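Local coordinates for protein predicted protease of the collagenase family (Methanopyrus kandleri, PDB 5D88) that binds zinc on a TIM barrel and is probably a peptidase, at residues 43-51 with 61-70; 121-130 with 153-161. One frame throughout, in Å; residues are numbered along the deposited sequence. Where two conformers were deposited one is given.

Interaction 1: 43-51 with 61-70; sequences GIVVPVTEH and PETYEVEDIV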
# COMPACT_ATOMS: atom_id res chain seq x y z
N GLY A 43 8.43 9.56 -25.91
CA GLY A 43 7.50 10.37 -25.15
C GLY A 43 8.07 10.78 -23.81
O GLY A 43 9.15 10.34 -23.40
N ILE A 44 7.33 11.65 -23.14
CA ILE A 44 7.64 12.06 -21.78
C ILE A 44 6.48 11.72 -20.87
O ILE A 44 5.32 11.61 -21.30
CB ILE A 44 8.00 13.56 -21.69
CG1 ILE A 44 6.85 14.41 -22.24
CG2 ILE A 44 9.31 13.83 -22.45
CD1 ILE A 44 6.70 15.73 -21.58
N VAL A 45 6.81 11.54 -19.59
CA VAL A 45 5.86 11.28 -18.51
C VAL A 45 5.96 12.46 -17.56
O VAL A 45 7.04 12.74 -17.03
CB VAL A 45 6.18 9.96 -17.79
CG1 VAL A 45 5.26 9.73 -16.60
CG2 VAL A 45 6.09 8.82 -18.76
N VAL A 46 4.85 13.16 -17.35
CA VAL A 46 4.85 14.40 -16.59
C VAL A 46 3.93 14.24 -15.38
O VAL A 46 2.75 13.87 -15.54
CB VAL A 46 4.45 15.61 -17.46
CG1 VAL A 46 3.09 15.43 -18.06
CG2 VAL A 46 4.49 16.89 -16.66
N PRO A 47 4.41 14.48 -14.17
CA PRO A 47 3.55 14.37 -12.98
C PRO A 47 2.48 15.44 -13.00
O PRO A 47 2.79 16.63 -13.15
CB PRO A 47 4.52 14.60 -11.80
CG PRO A 47 5.84 14.46 -12.36
CD PRO A 47 5.78 14.85 -13.80
N VAL A 48 1.23 15.02 -12.78
CA VAL A 48 0.15 15.99 -12.62
C VAL A 48 -0.10 16.09 -11.12
O VAL A 48 -1.04 15.51 -10.57
CB VAL A 48 -1.10 15.64 -13.45
CG1 VAL A 48 -0.81 15.91 -14.93
CG2 VAL A 48 -1.55 14.20 -13.24
N THR A 49 0.78 16.85 -10.48
CA THR A 49 0.97 16.82 -9.04
C THR A 49 -0.32 16.94 -8.25
O THR A 49 -0.57 16.16 -7.32
CB THR A 49 1.92 17.95 -8.69
OG1 THR A 49 3.07 17.82 -9.54
CG2 THR A 49 2.31 17.89 -7.24
N GLU A 50 -1.12 17.96 -8.55
CA GLU A 50 -2.26 18.27 -7.71
C GLU A 50 -3.36 17.20 -7.80
O GLU A 50 -4.30 17.26 -7.01
CB GLU A 50 -2.82 19.65 -8.07
CG GLU A 50 -3.56 19.73 -9.40
CD GLU A 50 -4.43 20.99 -9.53
OE1 GLU A 50 -5.47 21.10 -8.84
OE2 GLU A 50 -4.09 21.87 -10.33
N HIS A 51 -3.24 16.22 -8.68
CA HIS A 51 -4.17 15.11 -8.74
C HIS A 51 -3.67 13.84 -8.08
O HIS A 51 -4.41 12.84 -8.06
CB HIS A 51 -4.55 14.88 -10.19
CG HIS A 51 -5.28 16.05 -10.76
ND1 HIS A 51 -4.83 16.76 -11.86
CD2 HIS A 51 -6.39 16.68 -10.33
CE1 HIS A 51 -5.67 17.76 -12.10
NE2 HIS A 51 -6.62 17.73 -11.18
N PRO A 61 6.00 19.40 -10.45
CA PRO A 61 5.66 20.66 -11.12
C PRO A 61 4.29 21.15 -10.71
O PRO A 61 3.37 20.35 -10.51
CB PRO A 61 5.69 20.30 -12.60
CG PRO A 61 5.42 18.85 -12.64
CD PRO A 61 6.02 18.27 -11.39
N GLU A 62 4.16 22.47 -10.60
CA GLU A 62 2.87 23.11 -10.41
C GLU A 62 2.07 23.04 -11.69
O GLU A 62 2.60 22.79 -12.77
CB GLU A 62 3.04 24.58 -9.99
CG GLU A 62 4.03 24.78 -8.87
CD GLU A 62 3.43 25.43 -7.66
OE1 GLU A 62 2.53 26.28 -7.82
OE2 GLU A 62 3.88 25.09 -6.54
N THR A 63 0.76 23.30 -11.57
CA THR A 63 -0.11 23.11 -12.72
C THR A 63 0.32 23.99 -13.90
O THR A 63 0.30 23.53 -15.05
CB THR A 63 -1.55 23.36 -12.31
OG1 THR A 63 -1.87 22.40 -11.30
CG2 THR A 63 -2.48 23.18 -13.49
N TYR A 64 0.73 25.24 -13.65
CA TYR A 64 1.10 26.07 -14.79
C TYR A 64 2.34 25.53 -15.48
O TYR A 64 2.49 25.68 -16.70
CB TYR A 64 1.31 27.54 -14.38
CG TYR A 64 2.65 27.80 -13.74
CD1 TYR A 64 3.75 28.14 -14.52
CD2 TYR A 64 2.82 27.71 -12.36
CE1 TYR A 64 4.99 28.37 -13.95
CE2 TYR A 64 4.05 27.94 -11.78
CZ TYR A 64 5.14 28.27 -12.58
OH TYR A 64 6.37 28.51 -12.01
N GLU A 65 3.23 24.87 -14.74
CA GLU A 65 4.41 24.25 -15.34
C GLU A 65 4.04 23.05 -16.19
O GLU A 65 4.61 22.85 -17.26
CB GLU A 65 5.39 23.80 -14.27
CG GLU A 65 5.96 24.85 -13.41
CD GLU A 65 6.92 24.23 -12.42
OE1 GLU A 65 8.05 23.90 -12.83
OE2 GLU A 65 6.52 24.03 -11.25
N VAL A 66 3.14 22.21 -15.68
CA VAL A 66 2.68 21.05 -16.44
C VAL A 66 2.19 21.48 -17.82
O VAL A 66 2.53 20.87 -18.84
CB VAL A 66 1.58 20.32 -15.65
CG1 VAL A 66 0.93 19.23 -16.50
CG2 VAL A 66 2.18 19.74 -14.39
N GLU A 67 1.40 22.55 -17.87
CA GLU A 67 0.81 22.95 -19.14
C GLU A 67 1.88 23.45 -20.11
O GLU A 67 1.83 23.14 -21.31
CB GLU A 67 -0.28 23.99 -18.88
CG GLU A 67 -1.43 23.33 -18.09
CD GLU A 67 -2.55 24.27 -17.67
OE1 GLU A 67 -2.43 25.51 -17.88
OE2 GLU A 67 -3.56 23.76 -17.13
N ASP A 68 2.88 24.17 -19.59
CA ASP A 68 4.01 24.59 -20.41
C ASP A 68 4.81 23.39 -20.92
O ASP A 68 5.19 23.34 -22.10
CB ASP A 68 4.88 25.53 -19.58
CG ASP A 68 5.97 26.17 -20.38
OD1 ASP A 68 5.72 26.56 -21.55
OD2 ASP A 68 7.09 26.29 -19.84
N ILE A 69 5.08 22.42 -20.05
CA ILE A 69 5.83 21.22 -20.44
C ILE A 69 5.11 20.50 -21.58
O ILE A 69 5.74 20.05 -22.55
CB ILE A 69 6.01 20.29 -19.24
CG1 ILE A 69 7.02 20.88 -18.24
CG2 ILE A 69 6.47 18.88 -19.70
CD1 ILE A 69 6.90 20.24 -16.86
N VAL A 70 3.80 20.34 -21.44
CA VAL A 70 3.06 19.54 -22.41
C VAL A 70 3.03 20.24 -23.77
O VAL A 70 3.21 19.60 -24.81
CB VAL A 70 1.64 19.24 -21.89
CG1 VAL A 70 0.82 18.55 -22.95
CG2 VAL A 70 1.72 18.36 -20.64
O HOH W 1 -0.10 19.99 -10.68
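Thr49 and Pro61 carry one of two direct hydrogen bonds in this contact. The hydroxyl of Thr49 donates through OG1 to Pro61 O at 2.7 Å, and the donor sits 22° off the carbonyl plane. With chi1 at -52°, OG1 lies beside the threonine's own backbone N and faces the carbonyl. The second bond, from Thr63 OG1 to Glu50 OE2, is very short at 2.5 Å. Glu50 then runs extended past CG, which carries its carboxylate across to the first turn of the helix. Between the two bonds lies a water that accepts from Glu50 N (3.1 Å), donates to Thr63 OG1 and donates weakly to Pro61 O, so that Thr63 OG1 serves both the carboxylate and the water.

These polar links lie at the C-terminal end of strand 43-47, where the chain returns into helix 63-75 of the beta-alpha-beta unit completed by strand 79-83. Strand and helix segments run at 166° to each other, nearly antiparallel, with their axes 9.3 Å apart, as expected of a TIM-barrel strand and its following helix.

The apolar contacts lie between strand and helix. Ile44 CD1 reaches Ile69 CG2 at 3.7 Å, and Val46 divides its branches, CG2 sliding past Ile69 and CG1 meeting Val70 CG2 at 4.1 Å. Val66 likewise splits: CG1 touches Val48 CG1, while CG2 packs on Pro47 O at 3.4 Å. The rings of Pro47 and Pro61 cross at about a right angle. Val80 of the next strand touches both Ile44 and Val70.

Interaction 2: 121-130 with 153-161; sequences ADPYLVEVLA and HFERLGADV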
# COMPACT_ATOMS: atom_id res chain seq x y z
N ALA A 121 -2.01 3.96 -10.66
CA ALA A 121 -1.93 2.76 -9.84
C ALA A 121 -3.29 2.23 -9.39
O ALA A 121 -3.46 1.02 -9.27
CB ALA A 121 -1.09 3.04 -8.61
N ASP A 122 -4.23 3.11 -9.10
CA ASP A 122 -5.47 2.71 -8.46
C ASP A 122 -6.30 1.88 -9.43
O ASP A 122 -6.62 2.36 -10.52
CB ASP A 122 -6.19 3.98 -8.02
CG ASP A 122 -7.45 3.72 -7.18
OD1 ASP A 122 -8.00 2.63 -7.16
OD2 ASP A 122 -7.90 4.69 -6.51
N PRO A 123 -6.64 0.64 -9.09
CA PRO A 123 -7.46 -0.20 -9.97
C PRO A 123 -8.77 0.44 -10.40
O PRO A 123 -9.28 0.18 -11.51
CB PRO A 123 -7.73 -1.44 -9.11
CG PRO A 123 -6.76 -1.45 -8.06
CD PRO A 123 -6.27 -0.06 -7.84
N TYR A 124 -9.36 1.24 -9.54
CA TYR A 124 -10.61 1.88 -9.91
C TYR A 124 -10.40 2.88 -11.04
O TYR A 124 -11.23 2.99 -11.95
CB TYR A 124 -11.22 2.53 -8.67
CG TYR A 124 -12.53 3.22 -8.85
CD1 TYR A 124 -13.59 2.62 -9.52
CD2 TYR A 124 -12.74 4.48 -8.31
CE1 TYR A 124 -14.82 3.27 -9.64
CE2 TYR A 124 -13.95 5.13 -8.44
CZ TYR A 124 -14.98 4.52 -9.09
OH TYR A 124 -16.17 5.18 -9.21
N LEU A 125 -9.29 3.63 -10.99
CA LEU A 125 -8.97 4.56 -12.07
C LEU A 125 -8.69 3.82 -13.37
O LEU A 125 -9.05 4.31 -14.45
CB LEU A 125 -7.76 5.42 -11.72
CG LEU A 125 -8.10 6.77 -11.15
CD1 LEU A 125 -8.91 6.60 -9.85
CD2 LEU A 125 -6.80 7.51 -10.94
N VAL A 126 -7.99 2.69 -13.30
CA VAL A 126 -7.77 1.87 -14.49
C VAL A 126 -9.10 1.58 -15.16
O VAL A 126 -9.27 1.73 -16.37
CB VAL A 126 -7.03 0.57 -14.13
CG1 VAL A 126 -6.95 -0.37 -15.33
CG2 VAL A 126 -5.62 0.86 -13.61
N GLU A 127 -10.06 1.13 -14.36
CA GLU A 127 -11.35 0.71 -14.90
C GLU A 127 -12.10 1.89 -15.52
O GLU A 127 -12.65 1.78 -16.62
CB GLU A 127 -12.15 0.05 -13.78
CG GLU A 127 -13.33 -0.76 -14.21
CD GLU A 127 -13.92 -1.52 -13.04
OE1 GLU A 127 -14.06 -0.93 -11.94
OE2 GLU A 127 -14.21 -2.72 -13.20
N VAL A 128 -12.15 3.02 -14.82
CA VAL A 128 -12.88 4.17 -15.35
C VAL A 128 -12.21 4.70 -16.61
O VAL A 128 -12.89 5.01 -17.60
CB VAL A 128 -13.00 5.27 -14.28
CG1 VAL A 128 -13.65 6.52 -14.86
CG2 VAL A 128 -13.81 4.80 -13.07
N LEU A 129 -10.87 4.81 -16.60
CA LEU A 129 -10.15 5.29 -17.78
C LEU A 129 -10.39 4.40 -18.98
O LEU A 129 -10.67 4.89 -20.08
CB LEU A 129 -8.64 5.37 -17.50
CG LEU A 129 -8.18 6.67 -16.91
CD1 LEU A 129 -6.79 6.45 -16.31
CD2 LEU A 129 -8.18 7.78 -17.99
N ALA A 130 -10.29 3.08 -18.79
CA ALA A 130 -10.44 2.16 -19.91
C ALA A 130 -11.86 2.15 -20.46
O ALA A 130 -12.07 2.00 -21.67
CB ALA A 130 -10.04 0.75 -19.48
N HIS A 153 -5.23 -9.44 -13.51
CA HIS A 153 -6.34 -8.64 -13.01
C HIS A 153 -6.28 -7.21 -13.52
O HIS A 153 -7.33 -6.64 -13.87
CB HIS A 153 -6.38 -8.71 -11.49
CG HIS A 153 -6.91 -10.03 -10.99
ND1 HIS A 153 -8.26 -10.30 -10.90
CD2 HIS A 153 -6.27 -11.16 -10.60
CE1 HIS A 153 -8.43 -11.53 -10.45
NE2 HIS A 153 -7.24 -12.08 -10.26
N PHE A 154 -5.08 -6.61 -13.60
CA PHE A 154 -5.01 -5.26 -14.13
C PHE A 154 -5.37 -5.23 -15.62
O PHE A 154 -6.02 -4.28 -16.09
CB PHE A 154 -3.64 -4.64 -13.88
CG PHE A 154 -3.52 -3.93 -12.57
CD1 PHE A 154 -4.04 -2.65 -12.40
CD2 PHE A 154 -2.92 -4.54 -11.49
CE1 PHE A 154 -3.92 -2.00 -11.19
CE2 PHE A 154 -2.81 -3.89 -10.29
CZ PHE A 154 -3.31 -2.62 -10.13
N GLU A 155 -4.99 -6.26 -16.37
CA GLU A 155 -5.40 -6.35 -17.76
C GLU A 155 -6.91 -6.42 -17.88
O GLU A 155 -7.53 -5.73 -18.70
CB GLU A 155 -4.75 -7.58 -18.42
CG GLU A 155 -5.20 -7.80 -19.86
CD GLU A 155 -4.53 -9.00 -20.52
OE1 GLU A 155 -4.72 -10.14 -20.04
OE2 GLU A 155 -3.78 -8.79 -21.50
N ARG A 156 -7.54 -7.26 -17.04
CA ARG A 156 -8.98 -7.43 -17.08
C ARG A 156 -9.70 -6.12 -16.76
O ARG A 156 -10.75 -5.83 -17.34
CB ARG A 156 -9.39 -8.53 -16.10
CG ARG A 156 -10.87 -8.92 -16.22
CD ARG A 156 -11.27 -10.06 -15.27
NE ARG A 156 -10.76 -9.87 -13.92
CZ ARG A 156 -11.31 -9.07 -13.01
NH1 ARG A 156 -12.40 -8.36 -13.30
NH2 ARG A 156 -10.76 -8.97 -11.81
N LEU A 157 -9.12 -5.30 -15.88
CA LEU A 157 -9.70 -4.01 -15.56
C LEU A 157 -9.53 -2.99 -16.68
O LEU A 157 -10.24 -1.97 -16.68
CB LEU A 157 -9.10 -3.44 -14.29
CG LEU A 157 -9.43 -4.16 -12.98
CD1 LEU A 157 -8.53 -3.56 -11.91
CD2 LEU A 157 -10.91 -4.03 -12.59
N GLY A 158 -8.62 -3.24 -17.62
CA GLY A 158 -8.49 -2.40 -18.79
C GLY A 158 -7.11 -1.81 -19.06
O GLY A 158 -6.97 -0.92 -19.90
N ALA A 159 -6.08 -2.29 -18.38
CA ALA A 159 -4.75 -1.77 -18.66
C ALA A 159 -4.34 -2.08 -20.09
O ALA A 159 -4.60 -3.17 -20.61
CB ALA A 159 -3.72 -2.35 -17.69
N ASP A 160 -3.68 -1.10 -20.73
CA ASP A 160 -3.02 -1.29 -22.02
C ASP A 160 -1.55 -1.65 -21.88
O ASP A 160 -0.99 -2.35 -22.74
CB ASP A 160 -3.13 -0.00 -22.85
CG ASP A 160 -4.57 0.37 -23.19
OD1 ASP A 160 -5.30 -0.52 -23.68
OD2 ASP A 160 -4.96 1.54 -22.98
N VAL A 161 -0.93 -1.15 -20.83
CA VAL A 161 0.50 -1.30 -20.54
C VAL A 161 0.62 -1.53 -19.05
O VAL A 161 -0.05 -0.85 -18.26
CB VAL A 161 1.29 -0.02 -20.92
CG1 VAL A 161 2.76 -0.17 -20.61
CG2 VAL A 161 1.06 0.35 -22.35
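Phe154 turns the edge of its ring to the loop just before helix 123-132 and to its first turn: near the ring plane, CE1 lies 3.6 Å from Ala121 O and CD1 lies 4.0 Å from Val126 CG2. The Pro123 side chain crosses that of Phe154 at a slant, CG nearest to CZ. Val139 of strand 136-139 also packs on this phenylalanine.

Three residues on, Leu157 contributes the most buried surface to the contact. Its two methyls part: CD1 touches Pro123 CB at 3.6 Å, whereas CD2 lies against Glu127 OE2. Its CB meets Val126 CG1, and its carbonyl O receives a CA-H...O contact from Glu127 CA, 3.4 Å long with 157° at the hydrogen.

The two segments belong to consecutive outer helices of the TIM barrel, those following strands 117-120 and 136-139; their short axes are inclined by 34° and come within 9.2 Å. No hydrogen bond joins them, so apolar packing and backbone contacts hold the interface.

Gly158, the first residue to leave helical angles after helix 148-157, forms a Schellman motif with the last turn. Its positive phi of 125° is one that glycine readily adopts, and Ala130 CB packs close on it, 3.6 Å from Gly158 CA. Next, Ala159 N lies 3.7 Å from Val126 CG1, just before the chain enters strand 161-163. Along the first helix, Phe202 and Met228 of the second subunit pack on Pro123 and Glu127.

Interactions 1 and 2 belong to one eight-stranded barrel and follow each other along the chain, with centres 22 Å apart and nearest atoms about 7 Å apart, without touching. They differ in kind: residues 43-51 and 61-70 join a strand to its own following helix, whereas 121-130 and 153-161 join two neighbouring helices. Helix 98-113 links them, since it packs on Thr63 and Val66 of segment 61-70 and on Leu125 and Leu129 of segment 121-130. Neither contact supplies a zinc ligand. The side chain of Thr49 is about 11 Å from that of zinc ligand His209, and that of Ala121 about 9 Å from ligand Cys88 and about 12 Å from the zinc ion.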